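Local coordinates for PKS_KS domain-containing protein (Photorhabdus luminescens subsp. laumondii, PDB 6SMO) that probably extends a poly-beta-keto chain by decarboxylative condensation on an acyl carrier protein, as the ketosynthase subunit of a bacterial polyketide synthase, at residues B[137-140]-B[141-145]; B[44-47]-B[48-52]. One frame throughout, in Å; residues are numbered along the deposited sequence.

Contact 1. Residues B[137-140]-B[141-145]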
loop_
_atom_site.group_PDB
_atom_site.type_symbol
_atom_site.label_atom_id
_atom_site.label_comp_id
_atom_site.label_asym_id
_atom_site.label_seq_id
_atom_site.Cartn_x
_atom_site.Cartn_y
_atom_site.Cartn_z
ATOM N N MET B 137 -13.290 -5.364 -10.078
ATOM C CA MET B 137 -13.494 -6.459 -9.090
ATOM C C MET B 137 -14.941 -6.431 -8.580
ATOM O O MET B 137 -15.546 -7.517 -8.474
ATOM C CB MET B 137 -12.532 -6.324 -7.903
ATOM C CG MET B 137 -11.084 -6.615 -8.260
ATOM S SD MET B 137 -10.007 -6.766 -6.808
ATOM C CE MET B 137 -9.570 -5.050 -6.530
ATOM N N GLU B 138 -15.464 -5.238 -8.274
ATOM C CA GLU B 138 -16.853 -5.016 -7.784
ATOM C C GLU B 138 -17.848 -5.424 -8.878
ATOM O O GLU B 138 -18.804 -6.160 -8.561
ATOM C CB GLU B 138 -17.049 -3.550 -7.389
ATOM C CG GLU B 138 -18.432 -3.235 -6.845
ATOM C CD GLU B 138 -18.822 -1.768 -6.906
ATOM O OE1 GLU B 138 -19.541 -1.309 -5.997
ATOM O OE2 GLU B 138 -18.412 -1.089 -7.868
ATOM N N GLU B 139 -17.628 -4.949 -10.109
ATOM C CA GLU B 139 -18.494 -5.206 -11.294
ATOM C C GLU B 139 -18.534 -6.713 -11.580
ATOM O O GLU B 139 -19.627 -7.220 -11.900
ATOM C CB GLU B 139 -17.981 -4.412 -12.499
ATOM C CG GLU B 139 -18.877 -4.502 -13.723
ATOM C CD GLU B 139 -18.683 -5.737 -14.589
ATOM O OE1 GLU B 139 -17.549 -6.257 -14.636
ATOM O OE2 GLU B 139 -19.669 -6.177 -15.213
ATOM N N CYS B 140 -17.386 -7.392 -11.471
ATOM C CA CYS B 140 -17.231 -8.860 -11.665
ATOM C C CYS B 140 -18.075 -9.617 -10.631
ATOM O O CYS B 140 -18.792 -10.552 -11.032
ATOM C CB CYS B 140 -15.769 -9.279 -11.553
ATOM S SG CYS B 140 -15.523 -11.074 -11.571
ATOM N N LEU B 141 -17.989 -9.213 -9.358
ATOM C CA LEU B 141 -18.657 -9.865 -8.195
ATOM C C LEU B 141 -20.182 -9.804 -8.351
ATOM O O LEU B 141 -20.841 -10.821 -8.067
ATOM C CB LEU B 141 -18.200 -9.169 -6.907
ATOM C CG LEU B 141 -18.937 -9.556 -5.624
ATOM C CD1 LEU B 141 -18.784 -11.039 -5.318
ATOM C CD2 LEU B 141 -18.445 -8.722 -4.452
ATOM N N LEU B 142 -20.719 -8.654 -8.772
ATOM C CA LEU B 142 -22.182 -8.400 -8.874
ATOM C C LEU B 142 -22.752 -9.063 -10.135
ATOM O O LEU B 142 -23.934 -9.459 -10.105
ATOM C CB LEU B 142 -22.432 -6.888 -8.875
ATOM C CG LEU B 142 -22.187 -6.194 -7.538
ATOM C CD1 LEU B 142 -22.092 -4.689 -7.718
ATOM C CD2 LEU B 142 -23.276 -6.544 -6.534
ATOM N N ARG B 143 -21.946 -9.171 -11.196
ATOM C CA ARG B 143 -22.317 -9.833 -12.476
ATOM C C ARG B 143 -22.522 -11.335 -12.233
ATOM O O ARG B 143 -23.557 -11.866 -12.684
ATOM C CB ARG B 143 -21.232 -9.589 -13.529
ATOM C CG ARG B 143 -21.556 -10.129 -14.914
ATOM C CD ARG B 143 -20.312 -10.632 -15.621
ATOM N NE ARG B 143 -19.254 -9.630 -15.661
ATOM C CZ ARG B 143 -17.987 -9.869 -15.993
ATOM N NH1 ARG B 143 -17.109 -8.880 -15.994
ATOM N NH2 ARG B 143 -17.596 -11.091 -16.318
ATOM N N ILE B 144 -21.574 -11.983 -11.547
ATOM C CA ILE B 144 -21.551 -13.462 -11.317
ATOM C C ILE B 144 -22.620 -13.858 -10.286
ATOM O O ILE B 144 -23.005 -15.043 -10.284
ATOM C CB ILE B 144 -20.143 -13.956 -10.910
ATOM C CG1 ILE B 144 -19.654 -13.335 -9.597
ATOM C CG2 ILE B 144 -19.161 -13.740 -12.053
ATOM C CD1 ILE B 144 -18.269 -13.775 -9.169
ATOM N N THR B 145 -23.079 -12.918 -9.449
ATOM C CA THR B 145 -24.118 -13.144 -8.403
ATOM C C THR B 145 -25.471 -12.572 -8.851
ATOM O O THR B 145 -26.433 -12.682 -8.063
ATOM C CB THR B 145 -23.688 -12.543 -7.057
ATOM O OG1 THR B 145 -23.361 -11.168 -7.263
ATOM C CG2 THR B 145 -22.508 -13.261 -6.442
#
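E139 and R143 form a salt bridge one turn apart on helix 134-144. NH1 of R143 gives its hydrogen to OE1 of E139 at 3.0 Å. The N-H points fairly straight at the oxygen, at 158°, and reaches the lone pair on the side of the other carboxylate oxygen. OE1 lies near the guanidinium plane, at the edge. The carboxylate and guanidinium planes are still turned 36° apart, and OE2 of E139 stays 3.5 Å from NE of R143. The glutamate chain leaves CA with CG opposite the backbone N. A bend at chi2 (-83°) then turns the carboxylate toward R143. R143 NH1 also forms a salt bridge with D161, so two carboxylates share it. This pair is the looser side, since both residues are partly exposed.

The other side is buried. E138 and L142 lie side by side and point the same way, with CG of E138 4.0 Å from CD1 of L142. The E138 carboxylate accepts a hydrogen bond from H118 of the neighbouring subunit, a Ketoacyl_synth_N domain-containing protein, and its OE1 also takes a weak one from L225 N. CG1 of I144 sits between its own N and carbonyl carbon, beside O of C140. O of C140 also accepts the N-H of I144, with N 3.2 Å away. OG1 of T145 donates to O of L141 at 2.7 Å, four residues back.

The helix follows strand 123-128, the neighbour of strand 212-219 in the main sheet. It lies against the other subunit, where M137 packs on W133 while L141 and I144 meet L193.

Contact 2. Residues B[44-47]-B[48-52]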
loop_
_atom_site.group_PDB
_atom_site.type_symbol
_atom_site.label_atom_id
_atom_site.label_comp_id
_atom_site.label_asym_id
_atom_site.label_seq_id
_atom_site.Cartn_x
_atom_site.Cartn_y
_atom_site.Cartn_z
ATOM N N VAL B 44 -0.071 18.169 -19.260
ATOM C CA VAL B 44 0.709 19.142 -18.435
ATOM C C VAL B 44 0.198 20.567 -18.687
ATOM O O VAL B 44 0.013 21.304 -17.697
ATOM C CB VAL B 44 2.220 19.025 -18.724
ATOM C CG1 VAL B 44 3.013 20.165 -18.102
ATOM C CG2 VAL B 44 2.775 17.682 -18.270
ATOM N N ASN B 45 -0.014 20.937 -19.955
ATOM C CA ASN B 45 -0.386 22.313 -20.386
ATOM C C ASN B 45 -1.763 22.682 -19.821
ATOM O O ASN B 45 -1.871 23.756 -19.197
ATOM C CB ASN B 45 -0.358 22.458 -21.912
ATOM C CG ASN B 45 1.019 22.244 -22.507
ATOM O OD1 ASN B 45 2.031 22.480 -21.850
ATOM N ND2 ASN B 45 1.066 21.799 -23.752
ATOM N N GLU B 46 -2.768 21.822 -20.028
ATOM C CA GLU B 46 -4.173 22.047 -19.585
ATOM C C GLU B 46 -4.241 22.004 -18.053
ATOM O O GLU B 46 -4.928 22.866 -17.472
ATOM C CB GLU B 46 -5.110 21.005 -20.202
ATOM C CG GLU B 46 -6.582 21.348 -20.051
ATOM C CD GLU B 46 -7.538 20.225 -20.421
ATOM O OE1 GLU B 46 -8.518 20.021 -19.677
ATOM O OE2 GLU B 46 -7.303 19.563 -21.452
ATOM N N PHE B 47 -3.553 21.036 -17.434
ATOM C CA PHE B 47 -3.510 20.814 -15.963
ATOM C C PHE B 47 -3.025 22.084 -15.253
ATOM O O PHE B 47 -3.679 22.500 -14.277
ATOM C CB PHE B 47 -2.614 19.619 -15.621
ATOM C CG PHE B 47 -2.383 19.401 -14.146
ATOM C CD1 PHE B 47 -3.396 18.911 -13.335
ATOM C CD2 PHE B 47 -1.154 19.680 -13.569
ATOM C CE1 PHE B 47 -3.183 18.708 -11.981
ATOM C CE2 PHE B 47 -0.943 19.475 -12.214
ATOM C CZ PHE B 47 -1.957 18.990 -11.423
ATOM N N TRP B 48 -1.921 22.673 -15.727
ATOM C CA TRP B 48 -1.261 23.849 -15.095
ATOM C C TRP B 48 -2.169 25.082 -15.181
ATOM O O TRP B 48 -2.360 25.740 -14.138
ATOM C CB TRP B 48 0.107 24.137 -15.729
ATOM C CG TRP B 48 0.710 25.409 -15.221
ATOM C CD1 TRP B 48 0.849 26.587 -15.898
ATOM C CD2 TRP B 48 1.205 25.652 -13.891
ATOM N NE1 TRP B 48 1.418 27.535 -15.090
ATOM C CE2 TRP B 48 1.647 26.991 -13.854
ATOM C CE3 TRP B 48 1.328 24.868 -12.739
ATOM C CZ2 TRP B 48 2.204 27.558 -12.707
ATOM C CZ3 TRP B 48 1.878 25.429 -11.606
ATOM C CH2 TRP B 48 2.310 26.756 -11.593
ATOM N N ASN B 49 -2.683 25.384 -16.378
ATOM C CA ASN B 49 -3.502 26.592 -16.675
ATOM C C ASN B 49 -4.669 26.690 -15.686
ATOM O O ASN B 49 -4.913 27.800 -15.179
ATOM C CB ASN B 49 -4.019 26.589 -18.117
ATOM C CG ASN B 49 -2.932 26.833 -19.144
ATOM O OD1 ASN B 49 -1.931 27.485 -18.857
ATOM N ND2 ASN B 49 -3.123 26.316 -20.347
ATOM N N ASN B 50 -5.353 25.572 -15.423
ATOM C CA ASN B 50 -6.579 25.521 -14.583
ATOM C C ASN B 50 -6.211 25.756 -13.111
ATOM O O ASN B 50 -6.912 26.558 -12.462
ATOM C CB ASN B 50 -7.355 24.217 -14.794
ATOM C CG ASN B 50 -8.073 24.171 -16.127
ATOM O OD1 ASN B 50 -7.909 23.227 -16.897
ATOM N ND2 ASN B 50 -8.863 25.191 -16.416
ATOM N N ILE B 51 -5.158 25.102 -12.605
ATOM C CA ILE B 51 -4.735 25.205 -11.173
ATOM C C ILE B 51 -4.086 26.574 -10.930
ATOM O O ILE B 51 -4.164 27.060 -9.784
ATOM C CB ILE B 51 -3.822 24.037 -10.739
ATOM C CG1 ILE B 51 -2.456 24.053 -11.434
ATOM C CG2 ILE B 51 -4.534 22.704 -10.923
ATOM C CD1 ILE B 51 -1.401 23.241 -10.719
ATOM N N HIS B 52 -3.477 27.170 -11.964
ATOM C CA HIS B 52 -2.889 28.537 -11.931
ATOM C C HIS B 52 -3.986 29.561 -11.618
ATOM O O HIS B 52 -3.787 30.379 -10.698
ATOM C CB HIS B 52 -2.185 28.857 -13.258
ATOM C CG HIS B 52 -1.535 30.199 -13.282
ATOM N ND1 HIS B 52 -2.227 31.349 -13.604
ATOM C CD2 HIS B 52 -0.264 30.579 -13.027
ATOM C CE1 HIS B 52 -1.411 32.381 -13.545
ATOM N NE2 HIS B 52 -0.200 31.935 -13.193
#
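The F47 ring is approached obliquely by CD1 of I51, which comes within 4.1 Å of CE2. The backbone N of W48 also lies obliquely to it. I51 holds CG1 between its own N and carbonyl carbon (chi1 67°), and the two side chains meet at an angle. The W48 indole has CB of H52 over one face, 4.2 Å above the plane and displaced toward the rim. CZ2 of W48 in turn lies in the plane of the H52 imidazole, at its edge. K388 makes a cation-pi contact with W48, and Y390 stacks on the H52 ring.

The backbone is one run of helix. W48 N donates to O of V44 at 3.1 Å. N of N49, N50 and I51 make weak bonds to O of N45, E46 and F47, each at 3.4 Å. The N49 amide folds back over N45, but its ND2 meets O of N45 at too poor an angle to bond.

F47 also packs on I377 and A381 of helix 372-388 and on V36 of strand 29-37. V44 joins them through L384 and L34. The chemistry is that of an amphipathic helix. V44, F47, W48 and I51 give it an apolar and aromatic side, set against the fold, whereas N45, E46 and N49 form an exposed polar side.

In the fold
Contacts 1 and 2 belong to different parts of the ketosynthase fold and do not touch. Their centres are 37 Å apart and their nearest atoms about 25 Å. Contact 1 lies at the subunit interface, and its centre is about 28 Å from the centre of the chain. It is the one near the polyketide ligand: the M137 side chain is about 8 Å from it, and the bond to L225 reaches a pocket residue. Contact 2 lies nearer the middle, its centre about 16 Å from the centre of the chain, and meets no other subunit of the assembly. Its link to the pocket is indirect, since helix 372-388, on which it packs, begins just after the pocket residues H369 and L371.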